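Local atomic coordinates of IclR family transcriptional regulator (Brucella abortus, PDB entry 5WHM), a protein that probably binds DNA through a helix-turn-helix domain and represses transcription as a member of the IclR family of regulators. Residues Y205-G210 with N217-P222. Numbering follows the deposited sequence.
Sequences YCLSIG and NSVAVP. With ACY (acetic acid), chain J.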
loop_
_atom_site.group_PDB
_atom_site.type_symbol
_atom_site.label_atom_id
_atom_site.label_comp_id
_atom_site.label_asym_id
_atom_site.label_seq_id
_atom_site.Cartn_x
_atom_site.Cartn_y
_atom_site.Cartn_z
ATOM N N TYR C 205 -21.357 11.177 -18.125
ATOM C CA TYR C 205 -20.499 11.403 -16.973
ATOM C C TYR C 205 -21.367 11.565 -15.739
ATOM O O TYR C 205 -22.604 11.686 -15.828
ATOM C CB TYR C 205 -19.621 12.652 -17.179
ATOM C CG TYR C 205 -20.453 13.894 -17.492
ATOM C CD1 TYR C 205 -21.205 14.528 -16.507
ATOM C CD2 TYR C 205 -20.478 14.423 -18.767
ATOM C CE1 TYR C 205 -22.022 15.689 -16.827
ATOM C CE2 TYR C 205 -21.252 15.558 -19.079
ATOM C CZ TYR C 205 -21.995 16.181 -18.101
ATOM O OH TYR C 205 -22.743 17.298 -18.421
ATOM N N CYS C 206 -20.701 11.622 -14.581
ATOM C CA CYS C 206 -21.313 11.988 -13.310
ATOM C C CYS C 206 -20.576 13.185 -12.731
ATOM O O CYS C 206 -19.350 13.238 -12.781
ATOM C CB CYS C 206 -21.257 10.825 -12.281
ATOM S SG CYS C 206 -22.433 9.500 -12.668
ATOM N N LEU C 207 -21.319 14.111 -12.135
ATOM C CA LEU C 207 -20.753 15.258 -11.439
ATOM C C LEU C 207 -20.859 15.098 -9.929
ATOM O O LEU C 207 -21.740 14.404 -9.401
ATOM C CB LEU C 207 -21.480 16.558 -11.818
ATOM C CG LEU C 207 -21.591 16.889 -13.300
ATOM C CD1 LEU C 207 -22.563 18.068 -13.606
ATOM C CD2 LEU C 207 -20.191 17.208 -13.783
ATOM N N SER C 208 -19.971 15.807 -9.235
ATOM C CA SER C 208 -20.168 16.136 -7.823
ATOM C C SER C 208 -19.828 17.611 -7.666
ATOM O O SER C 208 -18.655 17.966 -7.539
ATOM C CB SER C 208 -19.310 15.281 -6.903
ATOM O OG SER C 208 -19.556 15.686 -5.564
ATOM N N ILE C 209 -20.848 18.467 -7.710
ATOM C CA ILE C 209 -20.666 19.914 -7.559
ATOM C C ILE C 209 -20.773 20.228 -6.068
ATOM O O ILE C 209 -21.855 20.525 -5.539
ATOM C CB ILE C 209 -21.676 20.706 -8.387
ATOM C CG1 ILE C 209 -21.608 20.287 -9.855
ATOM C CG2 ILE C 209 -21.446 22.208 -8.220
ATOM C CD1 ILE C 209 -20.212 20.399 -10.445
ATOM N N GLY C 210 -19.628 20.174 -5.385
ATOM C CA GLY C 210 -19.559 20.438 -3.954
ATOM C C GLY C 210 -20.286 19.439 -3.078
ATOM O O GLY C 210 -20.615 19.758 -1.930
ATOM N N ASN C 217 -15.344 20.756 -6.957
ATOM C CA ASN C 217 -16.212 20.241 -8.009
ATOM C C ASN C 217 -15.433 19.238 -8.845
ATOM O O ASN C 217 -14.221 19.376 -9.028
ATOM C CB ASN C 217 -16.718 21.326 -8.934
ATOM C CG ASN C 217 -17.560 22.354 -8.228
ATOM O OD1 ASN C 217 -18.054 22.131 -7.126
ATOM N ND2 ASN C 217 -17.751 23.490 -8.879
ATOM N N SER C 218 -16.146 18.261 -9.399
ATOM C CA SER C 218 -15.462 17.203 -10.112
ATOM C C SER C 218 -16.444 16.475 -11.017
ATOM O O SER C 218 -17.668 16.521 -10.808
ATOM C CB SER C 218 -14.809 16.244 -9.089
ATOM O OG SER C 218 -14.575 14.974 -9.644
ATOM N N VAL C 219 -15.901 15.861 -12.063
ATOM C CA VAL C 219 -16.695 15.100 -13.030
ATOM C C VAL C 219 -15.985 13.771 -13.197
ATOM O O VAL C 219 -14.757 13.718 -13.133
ATOM C CB VAL C 219 -16.819 15.833 -14.388
ATOM C CG1 VAL C 219 -15.441 16.125 -14.986
ATOM C CG2 VAL C 219 -17.691 15.056 -15.395
ATOM N N ALA C 220 -16.742 12.695 -13.403
ATOM C CA ALA C 220 -16.121 11.371 -13.494
ATOM C C ALA C 220 -16.786 10.554 -14.587
ATOM O O ALA C 220 -17.975 10.747 -14.903
ATOM C CB ALA C 220 -16.199 10.596 -12.156
ATOM N N VAL C 221 -16.002 9.653 -15.171
ATOM C CA VAL C 221 -16.453 8.804 -16.278
ATOM C C VAL C 221 -15.975 7.385 -16.007
ATOM O O VAL C 221 -14.767 7.180 -15.788
ATOM C CB VAL C 221 -15.911 9.294 -17.629
ATOM C CG1 VAL C 221 -16.182 8.270 -18.726
ATOM C CG2 VAL C 221 -16.523 10.659 -18.004
ATOM N N PRO C 222 -16.848 6.383 -16.012
ATOM C CA PRO C 222 -16.407 5.019 -15.707
ATOM C C PRO C 222 -15.958 4.280 -16.965
ATOM O O PRO C 222 -16.263 4.664 -18.094
ATOM C CB PRO C 222 -17.672 4.382 -15.115
ATOM C CG PRO C 222 -18.805 5.049 -15.945
ATOM C CD PRO C 222 -18.301 6.452 -16.275
HETATM C C ACY J . -14.926 13.543 -6.632
HETATM O O ACY J . -14.823 12.615 -7.476
HETATM O OXT ACY J . -16.019 14.076 -6.293
HETATM C CH3 ACY J . -13.667 14.046 -5.981
#
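In V219, CG2 stands anti to the backbone N while CG1 takes the place between N and the carbonyl carbon (chi1 57°), a choice that turns CG2 across to Y205 and L207 on the neighbouring strand. Y205 CB lies 3.6 Å from V219 CG2, and the phenol ring meets the same methyl obliquely before its hydroxyl end leads away from the strand. L207 reaches back with one branch, placing CD2 3.7 Å from V219 CG2. Further along the face that L207 and V219 share with I209, N217 swings its CG beside its own backbone N (chi1 -62°), which lays the amide against I209: CG2 of I209 comes to 3.6 Å from N217 OD1, and CD1 touches CB and CG of the asparagine. The ND2 end is held by the backbone oxygen of L242.

These pairings belong to a beta hairpin, 206-209 with 216-225, at one margin of the antiparallel sheet in the IclR C-terminal, GAF-like domain. Segments 206-209 and 217-222 run antiparallel, their directions 163° apart, and C206 pairs with A220 through two hydrogen bonds: C206 N to A220 O, 2.9 Å and in the carbonyl plane, and A220 N to C206 O, 2.7 Å. At S208 and S218 the grip is uneven, for S208 N reaches S218 O at 2.9 Å whereas the return hydrogen bond from S218 N to S208 O is weak. Helix 244-265 packs on Y205, L207 and I209, and helix 157-165 on C206, S208 and A220. On the face carrying C206, S208, S218 and A220, an acetic acid, probably from the crystallisation liquor, lies beside both serines, its OXT 3.6 Å from S208 CB. S218 OG is hydrogen-bonded to S157 OG, and its bond to the acetic acid O (3.2 Å) is weak and not settled; S157 OG, V158 N and N234 ND2 also hold the acetic acid, while S208 OG turns to the carbonyl of G155.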